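Local coordinates for protein trichothecene 3-O-acetyltransferase (Fusarium sporotrichioides, PDB 2ZBA) that transfers an acetyl group from acetyl-CoA to the 3-hydroxyl of trichothecene mycotoxin precursors, a step in the biosynthesis of T-2 toxin, at residues 31-36 with 158-163; 393-398 with 425-430; 56-61 with 178-183; 125-130 with 147-152. All coordinates share one frame; numbering follows the deposited sequence. Where two conformers were deposited one is given.

Contact 1: 31-36 with 158-163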
loop_
_atom_site.group_PDB
_atom_site.type_symbol
_atom_site.label_atom_id
_atom_site.label_comp_id
_atom_site.label_asym_id
_atom_site.label_seq_id
_atom_site.Cartn_x
_atom_site.Cartn_y
_atom_site.Cartn_z
ATOM N N GLN A 31 0.199 -5.972 3.947
ATOM C CA GLN A 31 1.235 -7.011 3.958
ATOM C C GLN A 31 2.374 -6.717 2.967
ATOM O O GLN A 31 2.117 -6.232 1.871
ATOM C CB GLN A 31 0.638 -8.369 3.585
ATOM C CG GLN A 31 -0.455 -8.890 4.502
ATOM C CD GLN A 31 -1.208 -10.022 3.882
ATOM O OE1 GLN A 31 -1.333 -10.099 2.649
ATOM N NE2 GLN A 31 -1.732 -10.931 4.724
ATOM N N ILE A 32 3.617 -7.027 3.358
ATOM C CA ILE A 32 4.773 -6.912 2.450
ATOM C C ILE A 32 5.798 -8.013 2.753
ATOM O O ILE A 32 6.077 -8.308 3.912
ATOM C CB ILE A 32 5.431 -5.495 2.492
ATOM C CG1 ILE A 32 6.479 -5.317 1.378
ATOM C CG2 ILE A 32 6.043 -5.211 3.866
ATOM C CD1 ILE A 32 5.910 -5.083 -0.024
ATOM N N SER A 33 6.346 -8.630 1.703
ATOM C CA SER A 33 7.283 -9.743 1.901
ATOM C C SER A 33 8.652 -9.411 1.351
ATOM O O SER A 33 8.768 -8.960 0.207
ATOM C CB SER A 33 6.792 -11.019 1.224
ATOM O OG SER A 33 5.583 -11.443 1.775
ATOM N N LEU A 34 9.682 -9.664 2.159
ATOM C CA LEU A 34 11.072 -9.462 1.738
ATOM C C LEU A 34 11.743 -10.822 1.658
ATOM O O LEU A 34 11.804 -11.534 2.659
ATOM C CB LEU A 34 11.828 -8.550 2.702
ATOM C CG LEU A 34 11.565 -7.033 2.642
ATOM C CD1 LEU A 34 10.059 -6.653 2.690
ATOM C CD2 LEU A 34 12.355 -6.297 3.738
ATOM N N VAL A 35 12.224 -11.174 0.464
ATOM C CA VAL A 35 12.888 -12.463 0.193
ATOM C C VAL A 35 14.424 -12.327 0.121
ATOM O O VAL A 35 14.940 -11.439 -0.571
ATOM C CB VAL A 35 12.370 -13.073 -1.116
ATOM C CG1 VAL A 35 12.869 -14.523 -1.295
ATOM C CG2 VAL A 35 10.827 -13.000 -1.160
ATOM N N TYR A 36 15.125 -13.226 0.824
ATOM C CA TYR A 36 16.591 -13.299 0.884
ATOM C C TYR A 36 17.063 -14.746 0.616
ATOM O O TYR A 36 16.388 -15.696 1.032
ATOM C CB TYR A 36 17.114 -12.925 2.269
ATOM C CG TYR A 36 16.686 -11.588 2.837
ATOM C CD1 TYR A 36 17.547 -10.494 2.827
ATOM C CD2 TYR A 36 15.428 -11.436 3.423
ATOM C CE1 TYR A 36 17.145 -9.261 3.369
ATOM C CE2 TYR A 36 15.024 -10.233 3.965
ATOM C CZ TYR A 36 15.866 -9.152 3.938
ATOM O OH TYR A 36 15.425 -7.962 4.480
ATOM N N ILE A 158 11.750 -15.835 3.618
ATOM C CA ILE A 158 10.742 -14.793 3.390
ATOM C C ILE A 158 10.298 -14.154 4.711
ATOM O O ILE A 158 9.739 -14.824 5.598
ATOM C CB ILE A 158 9.504 -15.323 2.632
ATOM C CG1 ILE A 158 9.918 -15.953 1.302
ATOM C CG2 ILE A 158 8.502 -14.184 2.380
ATOM C CD1 ILE A 158 8.785 -16.650 0.589
ATOM N N LEU A 159 10.566 -12.862 4.851
ATOM C CA LEU A 159 10.047 -12.120 5.979
ATOM C C LEU A 159 8.825 -11.342 5.517
ATOM O O LEU A 159 8.899 -10.574 4.549
ATOM C CB LEU A 159 11.091 -11.163 6.529
ATOM C CG LEU A 159 10.609 -10.229 7.631
ATOM C CD1 LEU A 159 10.214 -11.005 8.887
ATOM C CD2 LEU A 159 11.691 -9.268 7.935
ATOM N N THR A 160 7.705 -11.563 6.201
ATOM C CA THR A 160 6.460 -10.875 5.880
ATOM C C THR A 160 6.064 -9.989 7.043
ATOM O O THR A 160 6.079 -10.439 8.189
ATOM C CB THR A 160 5.354 -11.870 5.598
ATOM O OG1 THR A 160 5.744 -12.702 4.498
ATOM C CG2 THR A 160 4.059 -11.140 5.259
ATOM N N VAL A 161 5.755 -8.722 6.758
ATOM C CA VAL A 161 5.331 -7.780 7.801
ATOM C C VAL A 161 3.903 -7.277 7.575
ATOM O O VAL A 161 3.577 -6.778 6.477
ATOM C CB VAL A 161 6.298 -6.595 7.949
ATOM C CG1 VAL A 161 5.905 -5.733 9.153
ATOM C CG2 VAL A 161 7.741 -7.093 8.090
ATOM N N ASN A 162 3.070 -7.413 8.618
ATOM C CA ASN A 162 1.647 -7.003 8.605
ATOM C C ASN A 162 1.412 -5.765 9.448
ATOM O O ASN A 162 1.907 -5.685 10.564
ATOM C CB ASN A 162 0.741 -8.123 9.160
ATOM C CG ASN A 162 0.322 -9.119 8.112
ATOM O OD1 ASN A 162 1.152 -9.665 7.369
ATOM N ND2 ASN A 162 -0.983 -9.370 8.036
ATOM N N GLY A 163 0.662 -4.802 8.918
ATOM C CA GLY A 163 0.337 -3.580 9.661
ATOM C C GLY A 163 -1.159 -3.296 9.566
ATOM O O GLY A 163 -1.706 -3.285 8.482
#
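Ile32 pairs with Val161, and Leu34 with Leu159, in two central antiparallel strands of the five-stranded mixed sheet of the N-terminal domain of this BAHD acyltransferase. The axes of the two short strand segments run at 162°, nearly antiparallel. Strand 156-164 leads into the HXXXD sequence motif of the family.

Two pairs of backbone bonds join the strands. Val161 N reaches Ile32 O at 2.9 Å; the return bond from Ile32 N to Val161 O, 3.1 Å, is the most bent of the four. Leu34 N to Leu159 O is shorter, 2.7 Å, with Leu159 N donating back to Leu34 O. Between them Ser33 and Thr160 form a non-hydrogen-bonded pair, and Ser33 CA lies 3.2 Å from Leu159 O in a CA-H...O contact.

Apolar contact is modest. On the face of Ser33 and Val35, Val35 CG2 lies alongside Ile158 CG1 at 4.0 Å, the two side chains pointing the same way, and Ser33 CB meets Ile158 CG2 at 3.8 Å. The opposite face carries Ile32, Leu34, Leu159 and Val161; there Met170 and Ile177 of helix 170-184 cover Ile32.

The face of Ser33 and Val35 also carries polar side chains. Gln31 and Asn162 run side by side with amide planes 63° apart. Arg410 and Glu122 hold the Gln31 amide, and Arg128 O holds Asn162 ND2, but Asn162 OD1 is buried without a partner in the model, 3.4 Å from Gln31 CG. Ser33 OG, set beside its own backbone N (chi1 -62°), donates to Thr160 OG1 at 3.0 Å, while that same OG1 also bonds to Val125 O.

Contact 2: 393-398 with 425-430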
loop_
_atom_site.group_PDB
_atom_site.type_symbol
_atom_site.label_atom_id
_atom_site.label_comp_id
_atom_site.label_asym_id
_atom_site.label_seq_id
_atom_site.Cartn_x
_atom_site.Cartn_y
_atom_site.Cartn_z
ATOM N N CYS A 393 12.070 -0.540 1.240
ATOM C CA CYS A 393 12.278 -1.915 1.745
ATOM C C CYS A 393 13.426 -2.716 1.106
ATOM O O CYS A 393 13.937 -3.656 1.731
ATOM C CB CYS A 393 10.986 -2.722 1.672
ATOM S SG CYS A 393 9.925 -2.602 3.130
ATOM N N TRP A 394 13.810 -2.373 -0.130
ATOM C CA TRP A 394 14.934 -3.025 -0.823
ATOM C C TRP A 394 16.285 -2.791 -0.140
ATOM O O TRP A 394 17.292 -3.395 -0.536
ATOM C CB TRP A 394 15.063 -2.528 -2.276
ATOM C CG TRP A 394 14.026 -3.032 -3.232
ATOM C CD1 TRP A 394 12.889 -2.390 -3.614
ATOM C CD2 TRP A 394 14.060 -4.266 -3.961
ATOM N NE1 TRP A 394 12.193 -3.155 -4.521
ATOM C CE2 TRP A 394 12.892 -4.311 -4.755
ATOM C CE3 TRP A 394 14.955 -5.344 -4.008
ATOM C CZ2 TRP A 394 12.597 -5.384 -5.581
ATOM C CZ3 TRP A 394 14.669 -6.402 -4.841
ATOM C CH2 TRP A 394 13.495 -6.422 -5.608
ATOM N N GLU A 395 16.303 -1.899 0.855
ATOM C CA GLU A 395 17.522 -1.488 1.548
ATOM C C GLU A 395 17.779 -2.148 2.912
ATOM O O GLU A 395 18.858 -1.976 3.479
ATOM C CB GLU A 395 17.535 0.039 1.728
ATOM C CG GLU A 395 17.592 0.821 0.407
ATOM C CD GLU A 395 18.857 0.532 -0.389
ATOM O OE1 GLU A 395 19.951 0.426 0.230
ATOM O OE2 GLU A 395 18.754 0.399 -1.627
ATOM N N TYR A 396 16.799 -2.870 3.458
ATOM C CA TYR A 396 16.908 -3.343 4.837
ATOM C C TYR A 396 17.458 -4.762 4.875
ATOM O O TYR A 396 16.977 -5.638 4.160
ATOM C CB TYR A 396 15.568 -3.273 5.586
ATOM C CG TYR A 396 14.751 -2.017 5.320
ATOM C CD1 TYR A 396 15.370 -0.778 5.139
ATOM C CD2 TYR A 396 13.356 -2.073 5.276
ATOM C CE1 TYR A 396 14.618 0.374 4.872
ATOM C CE2 TYR A 396 12.594 -0.923 5.034
ATOM C CZ TYR A 396 13.231 0.289 4.832
ATOM O OH TYR A 396 12.501 1.424 4.602
ATOM N N ASP A 397 18.471 -4.960 5.714
ATOM C CA ASP A 397 19.160 -6.248 5.831
ATOM C C ASP A 397 18.890 -6.915 7.182
ATOM O O ASP A 397 18.992 -8.135 7.292
ATOM C CB ASP A 397 20.669 -6.072 5.594
ATOM C CG ASP A 397 21.319 -5.133 6.604
ATOM O OD1 ASP A 397 21.591 -3.978 6.234
ATOM O OD2 ASP A 397 21.554 -5.535 7.763
ATOM N N PHE A 398 18.540 -6.100 8.186
ATOM C CA PHE A 398 18.144 -6.537 9.550
ATOM C C PHE A 398 19.254 -7.205 10.379
ATOM O O PHE A 398 18.957 -7.981 11.299
ATOM C CB PHE A 398 16.924 -7.475 9.517
ATOM C CG PHE A 398 15.695 -6.875 8.910
ATOM C CD1 PHE A 398 14.859 -6.057 9.663
ATOM C CD2 PHE A 398 15.354 -7.151 7.583
ATOM C CE1 PHE A 398 13.708 -5.503 9.095
ATOM C CE2 PHE A 398 14.214 -6.603 7.006
ATOM C CZ PHE A 398 13.387 -5.772 7.770
ATOM N N LYS A 425 10.238 0.507 -5.712
ATOM C CA LYS A 425 10.995 0.555 -6.956
ATOM C C LYS A 425 12.350 -0.094 -6.737
ATOM O O LYS A 425 13.098 0.276 -5.804
ATOM C CB LYS A 425 11.110 2.014 -7.432
ATOM C CG LYS A 425 12.040 2.290 -8.598
ATOM C CD LYS A 425 12.178 3.795 -8.761
ATOM C CE LYS A 425 13.539 4.213 -9.301
ATOM N NZ LYS A 425 13.753 5.679 -9.004
ATOM N N LYS A 426 12.655 -1.077 -7.583
ATOM C CA LYS A 426 13.904 -1.851 -7.435
ATOM C C LYS A 426 15.066 -0.878 -7.585
ATOM O O LYS A 426 14.951 0.098 -8.326
ATOM C CB LYS A 426 13.987 -2.985 -8.464
ATOM C CG LYS A 426 14.953 -4.099 -8.115
ATOM C CD LYS A 426 14.641 -5.352 -8.928
ATOM C CE LYS A 426 15.652 -6.457 -8.659
ATOM N NZ LYS A 426 15.654 -7.401 -9.805
ATOM N N PRO A 427 16.160 -1.100 -6.827
ATOM C CA PRO A 427 17.329 -0.218 -6.903
ATOM C C PRO A 427 17.866 0.057 -8.308
ATOM O O PRO A 427 18.593 1.040 -8.489
ATOM C CB PRO A 427 18.353 -0.939 -6.028
ATOM C CG PRO A 427 17.497 -1.609 -4.990
ATOM C CD PRO A 427 16.348 -2.139 -5.798
ATOM N N ASP A 428 17.498 -0.781 -9.279
ATOM C CA ASP A 428 17.894 -0.605 -10.685
ATOM C C ASP A 428 16.905 0.245 -11.496
ATOM O O ASP A 428 17.206 0.640 -12.621
ATOM C CB ASP A 428 18.194 -1.957 -11.383
ATOM C CG ASP A 428 16.958 -2.856 -11.558
ATOM O OD1 ASP A 428 15.807 -2.390 -11.409
ATOM O OD2 ASP A 428 17.147 -4.067 -11.866
ATOM N N GLY A 429 15.741 0.519 -10.908
ATOM C CA GLY A 429 14.720 1.389 -11.496
ATOM C C GLY A 429 13.529 0.633 -12.044
ATOM O O GLY A 429 12.596 1.232 -12.568
ATOM N N GLU A 430 13.560 -0.693 -11.941
ATOM C CA GLU A 430 12.461 -1.506 -12.436
ATOM C C GLU A 430 11.239 -1.272 -11.567
ATOM O O GLU A 430 11.354 -1.159 -10.341
ATOM C CB GLU A 430 12.830 -3.002 -12.429
ATOM C CG GLU A 430 11.690 -3.935 -12.855
ATOM C CD GLU A 430 11.888 -5.378 -12.384
ATOM O OE1 GLU A 430 12.042 -5.626 -11.161
ATOM O OE2 GLU A 430 11.881 -6.278 -13.253
#
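Trp394 and Lys426 meet because the indole of Trp394 swings to the side of its own backbone N (chi1 -74°), while Lys426 puts CG opposite its N (chi1 -160°) and then stays extended, sending the aliphatic chain across the six-membered ring. Lys426 CG stands 3.7 Å from that ring's centroid, 14° off the normal, a CH-pi contact over the face. Pro427 covers the five-membered part of the same face, its CD 3.8 Å from the centroid and 3.6 Å from Trp394 CG, the two side chains meeting at about a right angle. Lys426 and Pro427 open a type I turn that closes with Gly429 N to Lys426 O at 2.7 Å. The turn lies in the loop of a beta hairpin formed by strands 419-422 and 431-438, whereas 393-398 belongs to the loop between strands 383-387 and 407-409. Lys425 has its side chain about 5 Å from bound coenzyme A.

Trp394 NE1 bonds to Pro424 O, just before the turn, which would help fix the rotation of the indole. Between the two segments the contact consists of CH-pi and van der Waals packing, while the indole N-H is satisfied by that neighbouring carbonyl.

Contact 3: 56-61 with 178-183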
loop_
_atom_site.group_PDB
_atom_site.type_symbol
_atom_site.label_atom_id
_atom_site.label_comp_id
_atom_site.label_asym_id
_atom_site.label_seq_id
_atom_site.Cartn_x
_atom_site.Cartn_y
_atom_site.Cartn_z
ATOM N N LYS A 56 12.585 -6.488 20.437
ATOM C CA LYS A 56 12.655 -6.006 21.824
ATOM C C LYS A 56 13.184 -4.580 21.908
ATOM O O LYS A 56 12.636 -3.748 22.639
ATOM C CB LYS A 56 13.522 -6.927 22.688
ATOM C CG LYS A 56 12.916 -8.312 22.934
ATOM N N ARG A 57 14.253 -4.319 21.156
ATOM C CA ARG A 57 14.931 -3.025 21.122
ATOM C C ARG A 57 14.013 -1.903 20.633
ATOM O O ARG A 57 13.997 -0.811 21.213
ATOM C CB ARG A 57 16.194 -3.113 20.246
ATOM C CG ARG A 57 17.276 -2.078 20.591
ATOM C CD ARG A 57 18.683 -2.501 20.136
ATOM N NE ARG A 57 19.189 -3.629 20.919
ATOM C CZ ARG A 57 19.573 -4.808 20.433
ATOM N NH1 ARG A 57 19.540 -5.073 19.125
ATOM N NH2 ARG A 57 20.007 -5.736 21.277
ATOM N N LEU A 58 13.262 -2.189 19.566
ATOM C CA LEU A 58 12.252 -1.272 19.015
ATOM C C LEU A 58 11.105 -1.017 20.000
ATOM O O LEU A 58 10.746 0.138 20.243
ATOM C CB LEU A 58 11.701 -1.813 17.688
ATOM C CG LEU A 58 10.830 -0.860 16.859
ATOM C CD1 LEU A 58 11.714 0.103 16.085
ATOM C CD2 LEU A 58 9.921 -1.659 15.927
ATOM N N SER A 59 10.565 -2.089 20.578
ATOM C CA SER A 59 9.524 -2.003 21.624
ATOM C C SER A 59 9.924 -1.286 22.909
ATOM O O SER A 59 9.053 -0.782 23.616
ATOM C CB SER A 59 9.003 -3.387 22.003
ATOM O OG SER A 59 8.490 -4.072 20.877
ATOM N N GLN A 60 11.219 -1.261 23.230
ATOM C CA GLN A 60 11.707 -0.577 24.436
ATOM C C GLN A 60 11.729 0.927 24.232
ATOM O O GLN A 60 11.372 1.698 25.132
ATOM C CB GLN A 60 13.095 -1.088 24.850
ATOM C CG GLN A 60 13.111 -2.520 25.380
ATOM C CD GLN A 60 14.498 -2.959 25.885
ATOM O OE1 GLN A 60 15.542 -2.557 25.353
ATOM N N THR A 61 12.136 1.347 23.039
ATOM C CA THR A 61 12.123 2.755 22.692
ATOM C C THR A 61 10.691 3.232 22.403
ATOM O O THR A 61 10.313 4.323 22.833
ATOM C CB THR A 61 13.065 3.039 21.498
ATOM O OG1 THR A 61 14.316 2.383 21.727
ATOM C CG2 THR A 61 13.312 4.541 21.318
ATOM N N ARG A 178 11.930 0.203 8.607
ATOM C CA ARG A 178 13.262 0.814 8.553
ATOM C C ARG A 178 13.887 0.877 9.947
ATOM O O ARG A 178 15.048 0.484 10.135
ATOM C CB ARG A 178 13.169 2.211 7.929
ATOM C CG ARG A 178 14.485 2.946 7.690
ATOM C CD ARG A 178 14.197 4.355 7.144
ATOM N NE ARG A 178 13.575 4.307 5.822
ATOM C CZ ARG A 178 12.380 4.805 5.491
ATOM N NH1 ARG A 178 11.623 5.450 6.384
ATOM N NH2 ARG A 178 11.952 4.670 4.234
ATOM N N LEU A 179 13.102 1.324 10.934
ATOM C CA LEU A 179 13.573 1.435 12.317
ATOM C C LEU A 179 13.809 0.085 13.006
ATOM O O LEU A 179 14.704 -0.036 13.842
ATOM C CB LEU A 179 12.655 2.334 13.172
ATOM C CG LEU A 179 12.583 3.831 12.814
ATOM C CD1 LEU A 179 11.761 4.559 13.836
ATOM C CD2 LEU A 179 13.955 4.515 12.666
ATOM N N LEU A 180 13.007 -0.915 12.665
ATOM C CA LEU A 180 13.256 -2.287 13.112
ATOM C C LEU A 180 14.578 -2.834 12.545
ATOM O O LEU A 180 15.279 -3.607 13.218
ATOM C CB LEU A 180 12.101 -3.213 12.722
ATOM C CG LEU A 180 12.246 -4.691 13.115
ATOM C CD1 LEU A 180 12.363 -4.822 14.615
ATOM C CD2 LEU A 180 11.078 -5.501 12.590
ATOM N N SER A 181 14.914 -2.436 11.322
ATOM C CA SER A 181 16.173 -2.856 10.721
ATOM C C SER A 181 17.353 -2.261 11.470
ATOM O O SER A 181 18.298 -2.983 11.767
ATOM C CB SER A 181 16.241 -2.522 9.229
ATOM O OG SER A 181 17.286 -3.266 8.618
ATOM N N LYS A 182 17.288 -0.958 11.761
ATOM C CA LYS A 182 18.265 -0.267 12.618
ATOM C C LYS A 182 18.406 -0.928 13.990
ATOM O O LYS A 182 19.516 -1.224 14.421
ATOM C CB LYS A 182 17.898 1.209 12.800
ATOM C CG LYS A 182 18.202 2.092 11.590
ATOM C CD LYS A 182 17.867 3.547 11.860
ATOM C CE LYS A 182 18.822 4.156 12.861
ATOM N NZ LYS A 182 18.833 5.646 12.760
ATOM N N ALA A 183 17.273 -1.155 14.662
ATOM C CA ALA A 183 17.201 -1.852 15.958
ATOM C C ALA A 183 17.786 -3.264 15.940
ATOM O O ALA A 183 18.267 -3.742 16.965
ATOM C CB ALA A 183 15.763 -1.893 16.455
#
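Arg57 and Ala183 are the residues whose CA atoms come closest, 5.8 Å apart. The short segments of helix 44-61 and helix 170-184 come within 8.8 Å at their axes, and their N-to-C directions differ by 114°, so the segments cross steeply. The small side chain of Ala183 permits the close approach: its CB rests 4.0 Å from Arg57 CB and 4.2 Å from Leu58 CB.

Leu58 does most of the apolar work. With CG opposite its backbone N (chi1 -169°), it forks over the other helix, CD1 reaching Leu179 CB at 3.8 Å and CD2 reaching Leu180 CB at 4.2 Å. Leu180 continues onto Leu51 and Leu55, farther back along helix 44-61.

The polar link runs from Arg57, which is partly exposed. Bent at its third torsion, this side chain brings NH1 to 2.8 Å from Ala183 O, with an N-H...O angle of 155°. The oxygen lies at the guanidinium edge, close to its plane, and the donor comes in nearly along the carbonyl direction. Because Ala183 is next to the last residue of its helix, the positive charge would probably also be favoured by the negative end of the helix dipole.

Away from the coenzyme and toxin sites, this is helix-helix packing within the N-terminal domain of a BAHD acyltransferase, where each helix follows a strand of the same mixed sheet.

Contact 4: 125-130 with 147-152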
loop_
_atom_site.group_PDB
_atom_site.type_symbol
_atom_site.label_atom_id
_atom_site.label_comp_id
_atom_site.label_asym_id
_atom_site.label_seq_id
_atom_site.Cartn_x
_atom_site.Cartn_y
_atom_site.Cartn_z
ATOM N N VAL A 125 2.486 -17.331 3.434
ATOM C CA VAL A 125 3.597 -16.482 3.888
ATOM C C VAL A 125 3.320 -15.419 4.958
ATOM O O VAL A 125 4.265 -14.896 5.565
ATOM C CB VAL A 125 4.394 -15.852 2.688
ATOM C CG1 VAL A 125 5.066 -16.950 1.850
ATOM C CG2 VAL A 125 3.493 -14.938 1.823
ATOM N N ALA A 126 2.051 -15.126 5.222
ATOM C CA ALA A 126 1.669 -14.022 6.118
ATOM C C ALA A 126 1.001 -14.503 7.423
ATOM O O ALA A 126 0.296 -15.522 7.422
ATOM C CB ALA A 126 0.758 -13.057 5.385
ATOM N N PRO A 127 1.224 -13.773 8.538
ATOM C CA PRO A 127 0.684 -14.223 9.832
ATOM C C PRO A 127 -0.819 -14.005 9.990
ATOM O O PRO A 127 -1.455 -14.691 10.799
ATOM C CB PRO A 127 1.470 -13.390 10.852
ATOM C CG PRO A 127 1.815 -12.124 10.114
ATOM C CD PRO A 127 2.010 -12.528 8.664
ATOM N N ARG A 128 -1.372 -13.063 9.222
ATOM C CA ARG A 128 -2.813 -12.815 9.176
ATOM C C ARG A 128 -3.212 -12.394 7.775
ATOM O O ARG A 128 -2.396 -11.852 7.038
ATOM C CB ARG A 128 -3.163 -11.628 10.051
ATOM C CG ARG A 128 -3.331 -11.880 11.488
ATOM C CD ARG A 128 -3.880 -10.602 12.025
ATOM N NE ARG A 128 -5.293 -10.467 11.686
ATOM C CZ ARG A 128 -6.263 -10.389 12.593
ATOM N NH1 ARG A 128 -7.528 -10.271 12.211
ATOM N NH2 ARG A 128 -5.964 -10.425 13.887
ATOM N N LYS A 129 -4.491 -12.563 7.453
ATOM C CA LYS A 129 -5.021 -12.204 6.135
ATOM C C LYS A 129 -5.182 -10.690 5.922
ATOM O O LYS A 129 -5.301 -9.913 6.878
ATOM C CB LYS A 129 -6.342 -12.921 5.903
ATOM C CG LYS A 129 -6.221 -14.402 5.619
ATOM C CD LYS A 129 -7.606 -15.092 5.650
ATOM C CE LYS A 129 -8.575 -14.504 4.633
ATOM N NZ LYS A 129 -8.125 -14.765 3.231
ATOM N N THR A 130 -5.179 -10.277 4.657
ATOM C CA THR A 130 -5.389 -8.879 4.294
ATOM C C THR A 130 -6.790 -8.400 4.706
ATOM O O THR A 130 -6.941 -7.338 5.306
ATOM C CB THR A 130 -5.163 -8.648 2.769
ATOM O OG1 THR A 130 -3.819 -9.013 2.423
ATOM C CG2 THR A 130 -5.392 -7.170 2.393
ATOM N N LEU A 147 2.426 -7.378 12.984
ATOM C CA LEU A 147 2.735 -8.811 13.122
ATOM C C LEU A 147 3.826 -9.160 12.121
ATOM O O LEU A 147 3.894 -8.578 11.035
ATOM C CB LEU A 147 1.508 -9.701 12.843
ATOM C CG LEU A 147 0.231 -9.747 13.697
ATOM C CD1 LEU A 147 -0.780 -8.731 13.203
ATOM C CD2 LEU A 147 -0.385 -11.136 13.580
ATOM N N LEU A 148 4.662 -10.130 12.468
ATOM C CA LEU A 148 5.730 -10.552 11.564
ATOM C C LEU A 148 5.679 -12.055 11.364
ATOM O O LEU A 148 5.369 -12.810 12.289
ATOM C CB LEU A 148 7.108 -10.117 12.097
ATOM C CG LEU A 148 7.409 -8.609 12.143
ATOM C CD1 LEU A 148 6.937 -7.975 13.452
ATOM C CD2 LEU A 148 8.878 -8.298 11.929
ATOM N N GLN A 149 5.944 -12.486 10.137
ATOM C CA GLN A 149 6.198 -13.890 9.896
ATOM C C GLN A 149 7.544 -14.089 9.235
ATOM O O GLN A 149 7.830 -13.491 8.202
ATOM C CB GLN A 149 5.103 -14.502 9.041
ATOM C CG GLN A 149 5.260 -15.978 8.862
ATOM C CD GLN A 149 3.935 -16.638 8.787
ATOM O OE1 GLN A 149 3.047 -16.332 9.596
ATOM N NE2 GLN A 149 3.758 -17.524 7.816
ATOM N N LEU A 150 8.356 -14.947 9.841
ATOM C CA LEU A 150 9.632 -15.338 9.298
ATOM C C LEU A 150 9.460 -16.739 8.756
ATOM O O LEU A 150 9.198 -17.680 9.505
ATOM C CB LEU A 150 10.682 -15.289 10.403
ATOM C CG LEU A 150 12.166 -15.113 10.085
ATOM C CD1 LEU A 150 12.442 -13.887 9.192
ATOM C CD2 LEU A 150 12.938 -15.034 11.404
ATOM N N ASN A 151 9.538 -16.870 7.435
ATOM C CA ASN A 151 9.339 -18.156 6.777
ATOM C C ASN A 151 10.692 -18.723 6.361
ATOM O O ASN A 151 11.515 -17.995 5.800
ATOM C CB ASN A 151 8.457 -17.997 5.532
ATOM C CG ASN A 151 7.087 -17.434 5.846
ATOM O OD1 ASN A 151 6.169 -18.181 6.224
ATOM N ND2 ASN A 151 6.929 -16.107 5.672
ATOM N N PHE A 152 10.927 -20.010 6.631
ATOM C CA PHE A 152 12.113 -20.698 6.113
ATOM C C PHE A 152 11.730 -21.369 4.807
ATOM O O PHE A 152 10.802 -22.159 4.766
ATOM C CB PHE A 152 12.631 -21.771 7.082
ATOM C CG PHE A 152 12.931 -21.278 8.475
ATOM C CD1 PHE A 152 13.280 -19.946 8.719
ATOM C CD2 PHE A 152 12.910 -22.176 9.547
ATOM C CE1 PHE A 152 13.570 -19.504 10.014
ATOM C CE2 PHE A 152 13.195 -21.753 10.839
ATOM C CZ PHE A 152 13.530 -20.410 11.073
HETATM O O HOH W 1 0.851 -18.010 7.066
#
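Pro127 and Gln149 meet where the loop leaving helix 122-125 packs in a largely buried contact over strand 146-153; the touching parts run nearly antiparallel, at 158°. Pro127 CG presses on Leu147 CB at 3.7 Å, and Arg128 extends the apolar strip, its CG 3.7 Å from Leu147 CD2. The guanidinium goes elsewhere, to Pro142 O through NH2. Gln149 places CG opposite its backbone N and bends at its second torsion, which brings the amide against Val125 and Pro127. There OE1 comes 3.2 Å from Pro127 CA, next to a proline nitrogen that has no hydrogen to offer.

The strand lies between 92-97 and 156-164 in the mixed sheet of the N-terminal domain. Its Leu147, Gln149 and Asn151 side chains face the loop, whereas Leu148 points away from it.

Polar bonds close the far end. Asn151 ND2 donates to Val125 O at 2.9 Å with an N-H...O angle of 161°, and has a second partner in Ile158 O. Gln149 NE2 gives a nearly straight bond to Asn151 OD1 at 3.0 Å (170°), holding the two amides together. A water bridges the loop and strand, 3.0 Å from Gln149 NE2 and 2.6 Å from Ala126 O.

How the contacts relate
Contacts 1 and 4 are the closest pair, with centres 7 Å apart. They share the mixed sheet, in which strands 146-153 and 156-164 are neighbours, and contact 4 falls in the chain between the two halves of contact 1. Contact 3, its centre about 16 Å from that of contact 1, joins the helices that follow strands 29-37 and 156-164, so the two contacts interleave along the sequence; Leu180 meets Leu148 of contact 4. Contact 2 comes last. Its 393-398 segment binds the N-terminal domain, Tyr396 O to Tyr36 OH and Phe398 N to Ser181 OG, while 425-430 connects two neighbouring strands of the seven-stranded sheet, so contact 2 ties both sheets together near coenzyme A.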